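Local atomic coordinates of probable transcriptional regulator (Pseudomonas aeruginosa, PDB entry 2ESN), a protein that probably regulates transcription as a LysR-family factor, joining a DNA-binding helix-turn-helix domain to a substrate-binding domain that would sense an effector. Residues A107-A112 and T235-L240; F153-D158 and L280-H285. All coordinates share one frame; numbering follows the deposited sequence.

Contact 1 of 2, residues A107-A112 and T235-L240; sequences ATDYTA and TVLAAL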
loop_
_atom_site.group_PDB
_atom_site.type_symbol
_atom_site.label_atom_id
_atom_site.label_comp_id
_atom_site.label_asym_id
_atom_site.label_seq_id
_atom_site.Cartn_x
_atom_site.Cartn_y
_atom_site.Cartn_z
ATOM N N ALA C 107 12.660 -4.187 -15.347
ATOM C CA ALA C 107 13.376 -3.922 -16.632
ATOM C C ALA C 107 12.853 -2.675 -17.258
ATOM O O ALA C 107 11.832 -2.122 -16.770
ATOM C CB ALA C 107 13.170 -5.095 -17.587
ATOM N N THR C 108 13.545 -2.228 -18.314
ATOM C CA THR C 108 12.978 -1.184 -19.155
ATOM C C THR C 108 12.774 -1.727 -20.599
ATOM O O THR C 108 13.174 -2.848 -20.873
ATOM C CB THR C 108 13.898 0.037 -19.188
ATOM O OG1 THR C 108 15.172 -0.355 -19.686
ATOM C CG2 THR C 108 14.039 0.642 -17.786
ATOM N N ASP C 109 12.195 -0.935 -21.512
ATOM C CA ASP C 109 12.185 -1.366 -22.894
ATOM C C ASP C 109 13.630 -1.539 -23.394
ATOM O O ASP C 109 13.921 -2.486 -24.074
ATOM C CB ASP C 109 11.323 -0.451 -23.782
ATOM C CG ASP C 109 12.104 0.700 -24.363
ATOM O OD1 ASP C 109 12.873 1.323 -23.590
ATOM O OD2 ASP C 109 11.981 0.923 -25.586
ATOM N N TYR C 110 14.556 -0.678 -23.012
ATOM C CA TYR C 110 15.917 -0.846 -23.514
ATOM C C TYR C 110 16.578 -2.131 -23.045
ATOM O O TYR C 110 17.180 -2.819 -23.828
ATOM C CB TYR C 110 16.828 0.373 -23.262
ATOM C CG TYR C 110 18.205 0.084 -23.749
ATOM C CD1 TYR C 110 18.416 -0.258 -25.052
ATOM C CD2 TYR C 110 19.303 0.142 -22.903
ATOM C CE1 TYR C 110 19.672 -0.560 -25.556
ATOM C CE2 TYR C 110 20.579 -0.150 -23.398
ATOM C CZ TYR C 110 20.734 -0.537 -24.724
ATOM O OH TYR C 110 21.970 -0.911 -25.259
ATOM N N THR C 111 16.476 -2.464 -21.770
ATOM C CA THR C 111 17.187 -3.602 -21.237
ATOM C C THR C 111 16.465 -4.901 -21.665
ATOM O O THR C 111 17.089 -5.925 -21.870
ATOM C CB THR C 111 17.392 -3.497 -19.673
ATOM O OG1 THR C 111 16.129 -3.274 -19.021
ATOM C CG2 THR C 111 18.401 -2.379 -19.269
ATOM N N ALA C 112 15.162 -4.863 -21.803
ATOM C CA ALA C 112 14.446 -6.014 -22.386
ATOM C C ALA C 112 14.946 -6.277 -23.822
ATOM O O ALA C 112 15.258 -7.417 -24.208
ATOM C CB ALA C 112 12.917 -5.762 -22.354
ATOM N N THR C 235 10.400 5.077 -23.249
ATOM C CA THR C 235 10.797 4.052 -24.242
ATOM C C THR C 235 11.863 4.623 -25.203
ATOM O O THR C 235 11.524 5.519 -25.989
ATOM C CB THR C 235 9.687 3.882 -25.326
ATOM O OG1 THR C 235 8.384 4.273 -24.894
ATOM C CG2 THR C 235 9.733 2.646 -26.072
ATOM N N VAL C 236 13.064 4.030 -25.239
ATOM C CA VAL C 236 14.108 4.280 -26.244
ATOM C C VAL C 236 13.655 3.898 -27.655
ATOM O O VAL C 236 13.879 4.647 -28.622
ATOM C CB VAL C 236 15.404 3.504 -25.920
ATOM C CG1 VAL C 236 16.587 3.996 -26.787
ATOM C CG2 VAL C 236 15.785 3.781 -24.576
ATOM N N LEU C 237 12.959 2.757 -27.789
ATOM C CA LEU C 237 12.689 2.278 -29.111
ATOM C C LEU C 237 11.623 3.129 -29.785
ATOM O O LEU C 237 11.788 3.469 -30.945
ATOM C CB LEU C 237 12.383 0.759 -29.141
ATOM C CG LEU C 237 13.454 -0.241 -28.692
ATOM C CD1 LEU C 237 12.884 -1.712 -28.856
ATOM C CD2 LEU C 237 14.809 -0.057 -29.397
ATOM N N ALA C 238 10.564 3.502 -29.078
ATOM C CA ALA C 238 9.636 4.463 -29.657
ATOM C C ALA C 238 10.346 5.811 -29.917
ATOM O O ALA C 238 9.999 6.494 -30.866
ATOM C CB ALA C 238 8.409 4.649 -28.787
ATOM N N ALA C 239 11.284 6.182 -29.045
ATOM C CA ALA C 239 11.976 7.489 -29.155
ATOM C C ALA C 239 12.784 7.574 -30.444
ATOM O O ALA C 239 12.866 8.629 -31.070
ATOM C CB ALA C 239 12.923 7.682 -27.967
ATOM N N LEU C 240 13.388 6.466 -30.820
ATOM C CA LEU C 240 14.191 6.349 -32.039
ATOM C C LEU C 240 13.278 6.599 -33.232
ATOM O O LEU C 240 13.634 7.374 -34.123
ATOM C CB LEU C 240 14.876 4.955 -32.087
ATOM C CG LEU C 240 16.083 4.867 -31.163
ATOM C CD1 LEU C 240 16.425 3.432 -30.805
ATOM C CD2 LEU C 240 17.294 5.510 -31.827
#

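Contact 2 of 2, residues F153-D158 and L280-H285; sequences FALGYD and LRLYSH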
loop_
_atom_site.group_PDB
_atom_site.type_symbol
_atom_site.label_atom_id
_atom_site.label_comp_id
_atom_site.label_asym_id
_atom_site.label_seq_id
_atom_site.Cartn_x
_atom_site.Cartn_y
_atom_site.Cartn_z
ATOM N N PHE C 153 15.401 -10.432 -10.168
ATOM C CA PHE C 153 16.497 -9.611 -10.655
ATOM C C PHE C 153 16.021 -8.247 -11.176
ATOM O O PHE C 153 14.880 -8.088 -11.533
ATOM C CB PHE C 153 17.183 -10.293 -11.856
ATOM C CG PHE C 153 17.848 -11.594 -11.551
ATOM C CD1 PHE C 153 17.222 -12.787 -11.889
ATOM C CD2 PHE C 153 19.107 -11.629 -10.989
ATOM C CE1 PHE C 153 17.849 -14.021 -11.649
ATOM C CE2 PHE C 153 19.730 -12.860 -10.682
ATOM C CZ PHE C 153 19.127 -14.050 -11.036
ATOM N N ALA C 154 16.944 -7.305 -11.296
ATOM C CA ALA C 154 16.633 -6.016 -11.888
ATOM C C ALA C 154 17.715 -5.708 -12.877
ATOM O O ALA C 154 18.841 -6.179 -12.731
ATOM C CB ALA C 154 16.514 -4.930 -10.815
ATOM N N LEU C 155 17.375 -4.943 -13.911
ATOM C CA LEU C 155 18.343 -4.604 -14.961
ATOM C C LEU C 155 18.504 -3.090 -15.037
ATOM O O LEU C 155 17.543 -2.361 -14.812
ATOM C CB LEU C 155 17.825 -5.092 -16.337
ATOM C CG LEU C 155 17.437 -6.569 -16.493
ATOM C CD1 LEU C 155 16.918 -6.883 -17.923
ATOM C CD2 LEU C 155 18.671 -7.452 -16.197
ATOM N N GLY C 156 19.708 -2.625 -15.375
ATOM C CA GLY C 156 19.949 -1.188 -15.598
ATOM C C GLY C 156 21.446 -0.941 -15.647
ATOM O O GLY C 156 22.215 -1.869 -15.792
ATOM N N TYR C 157 21.866 0.306 -15.515
ATOM C CA TYR C 157 23.274 0.653 -15.370
ATOM C C TYR C 157 23.501 1.630 -14.187
ATOM O O TYR C 157 22.541 2.264 -13.704
ATOM C CB TYR C 157 23.893 1.113 -16.714
ATOM C CG TYR C 157 23.493 2.483 -17.323
ATOM C CD1 TYR C 157 22.534 2.563 -18.368
ATOM C CD2 TYR C 157 24.160 3.674 -16.926
ATOM C CE1 TYR C 157 22.200 3.799 -18.984
ATOM C CE2 TYR C 157 23.861 4.929 -17.540
ATOM C CZ TYR C 157 22.864 4.992 -18.557
ATOM O OH TYR C 157 22.551 6.230 -19.124
ATOM N N ASP C 158 24.741 1.709 -13.692
ATOM C CA ASP C 158 25.042 2.617 -12.552
ATOM C C ASP C 158 25.396 3.938 -13.137
ATOM O O ASP C 158 26.252 4.014 -14.009
ATOM C CB ASP C 158 26.236 2.175 -11.657
ATOM C CG ASP C 158 26.075 0.758 -11.047
ATOM O OD1 ASP C 158 24.957 0.357 -10.625
ATOM O OD2 ASP C 158 27.117 0.066 -10.984
ATOM N N LEU C 280 25.699 -2.160 -18.613
ATOM C CA LEU C 280 24.379 -2.656 -18.161
ATOM C C LEU C 280 24.627 -3.772 -17.153
ATOM O O LEU C 280 25.576 -4.523 -17.294
ATOM C CB LEU C 280 23.525 -3.206 -19.318
ATOM C CG LEU C 280 23.020 -2.224 -20.389
ATOM C CD1 LEU C 280 22.040 -2.952 -21.294
ATOM C CD2 LEU C 280 22.321 -1.012 -19.763
ATOM N N ARG C 281 23.793 -3.872 -16.141
ATOM C CA ARG C 281 24.056 -4.851 -15.116
ATOM C C ARG C 281 22.843 -5.557 -14.615
ATOM O O ARG C 281 21.699 -5.183 -14.857
ATOM C CB ARG C 281 24.910 -4.287 -13.954
ATOM C CG ARG C 281 24.613 -2.891 -13.600
ATOM C CD ARG C 281 25.886 -2.164 -13.242
ATOM N NE ARG C 281 26.570 -2.812 -12.148
ATOM C CZ ARG C 281 27.778 -2.476 -11.710
ATOM N NH1 ARG C 281 28.445 -1.473 -12.303
ATOM N NH2 ARG C 281 28.307 -3.131 -10.675
ATOM N N LEU C 282 23.139 -6.663 -13.961
ATOM C CA LEU C 282 22.116 -7.527 -13.444
ATOM C C LEU C 282 22.236 -7.356 -11.939
ATOM O O LEU C 282 23.267 -7.667 -11.364
ATOM C CB LEU C 282 22.432 -8.956 -13.896
ATOM C CG LEU C 282 21.520 -10.030 -13.334
ATOM C CD1 LEU C 282 20.128 -9.863 -13.972
ATOM C CD2 LEU C 282 22.118 -11.479 -13.516
ATOM N N TYR C 283 21.187 -6.840 -11.319
ATOM C CA TYR C 283 21.145 -6.687 -9.883
ATOM C C TYR C 283 20.301 -7.763 -9.184
ATOM O O TYR C 283 19.237 -8.162 -9.679
ATOM C CB TYR C 283 20.568 -5.346 -9.500
ATOM C CG TYR C 283 21.193 -4.152 -10.156
ATOM C CD1 TYR C 283 20.646 -3.630 -11.342
ATOM C CD2 TYR C 283 22.271 -3.474 -9.561
ATOM C CE1 TYR C 283 21.163 -2.523 -11.944
ATOM C CE2 TYR C 283 22.811 -2.335 -10.172
ATOM C CZ TYR C 283 22.242 -1.865 -11.369
ATOM O OH TYR C 283 22.748 -0.742 -12.014
ATOM N N SER C 284 20.811 -8.209 -8.030
ATOM C CA SER C 284 20.088 -9.081 -7.137
ATOM C C SER C 284 20.450 -8.810 -5.673
ATOM O O SER C 284 21.496 -8.206 -5.360
ATOM C CB SER C 284 20.359 -10.549 -7.445
ATOM O OG SER C 284 21.742 -10.753 -7.386
ATOM N N HIS C 285 19.532 -9.249 -4.821
ATOM C CA HIS C 285 19.696 -9.334 -3.376
ATOM C C HIS C 285 20.553 -10.542 -2.949
ATOM O O HIS C 285 20.304 -11.669 -3.388
ATOM C CB HIS C 285 18.316 -9.446 -2.748
ATOM C CG HIS C 285 18.272 -9.030 -1.313
ATOM N ND1 HIS C 285 18.775 -9.814 -0.293
ATOM C CD2 HIS C 285 17.797 -7.905 -0.729
ATOM C CE1 HIS C 285 18.612 -9.188 0.856
ATOM N NE2 HIS C 285 18.022 -8.028 0.619
#

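Contact 1 of 2, residues A107-A112 and T235-L240
Asp109 and Thr235 bring their CA atoms to 5.8 Å, where the starts of helices 109-126 and 236-244 meet end against end. The two helices belong to the two halves of a LysR substrate-binding domain, of the periplasmic-binding-protein-like fold. The carboxylate of Asp109 reaches across to the first backbone N-H groups of helix 236-244. Val236 N donates to Asp109 OD1 over 3.2 Å on the syn side, 25° out of the carboxylate plane. Leu237 N lies 3.0 Å from Asp109 OD2 in a straighter hydrogen bond, although the place of OD2 is less sure because it sits too close to Thr235 CG2. Asp109 CG is held between its backbone N and carbonyl carbon (chi1 89°), which swings the carboxylate toward the other helix. The positive end of that helix dipole would probably favour the ionised acid. Asp109 and Thr235 also pack on Thr235 and Asp109, respectively, of the second subunit, placing the contact at a subunit interface. The phenol of Tyr110 turns elsewhere, to a hydrogen bond with Tyr278 OH. The root of this side chain still touches Val236, CB to CG2 at 3.8 Å.

Contact 2 of 2, residues F153-D158 and L280-H285
Ala154 with Tyr283 and Gly156 with Arg281 form antiparallel hydrogen-bonded pairs between strands 153-157 and 280-285, whose directions differ by 150°; Leu155 and Leu282 make the non-hydrogen-bonded pair between them. Tyr283 N donates to Ala154 O at 2.8 Å, and Ala154 N returns a bond to Tyr283 O. The second ring is uneven: Arg281 N to Gly156 O is 2.6 Å, while Gly156 N to Arg281 O stretches to 3.3 Å. This ladder sits in the mixed sheet of the substrate-binding domain, between strands 102-107 and 168-183.

On the face carrying Leu155 and Leu282, Leu282 CD1 lies between two apolar partners, 3.6 Å from both Phe153 CD2 and Leu155 CD2. Leu282 CG stands anti to its backbone N (chi1 175°), which extends the branch across to the neighbouring strand. Helix 293-303 packs on Leu282 and Phe153, and helix 109-126 on Leu155.

The other face is polar at one end. The Tyr283 ring runs along strand 153-157 with its edge to the backbone; CE1 comes 3.7 Å from Gly156 N, where no side chain intervenes. Tyr283 OH then donates to Asp158 OD1 at 2.8 Å, arriving from above the carboxylate plane. Asp158 OD2 lies over a face of the Arg281 guanidinium in a salt bridge, but its modelled place is doubtful. Apolar packing thus backs one side of the two-strand ladder, while on the other Arg281 pairs with both Asp158 and, through NE, Asp172, and Lys140 bonds the phenol oxygen of Tyr283; the phenol's bond and the nearby guanidinium would be expected to favour an ionised Asp158.

How the contacts relate
The two contacts have centres about 16 Å apart and touch through helix 109-126. Thr111 OG1 lies 3.7 Å from Leu155 CB, and Tyr110 CE2 packs at 3.8 Å on Leu280 CD1, so the helix start that meets residues 235-240 also rests on the strands of contact 2. Their segments alternate along the chain. Contact 2 joins neighbouring strands inside the sheet of one half, whereas contact 1 sets two helix starts against each other across the domain halves. In LysR-type regulators the effector commonly binds in the cleft between these halves; contact 1 probably lies near that cleft, though no ligand is present to mark it.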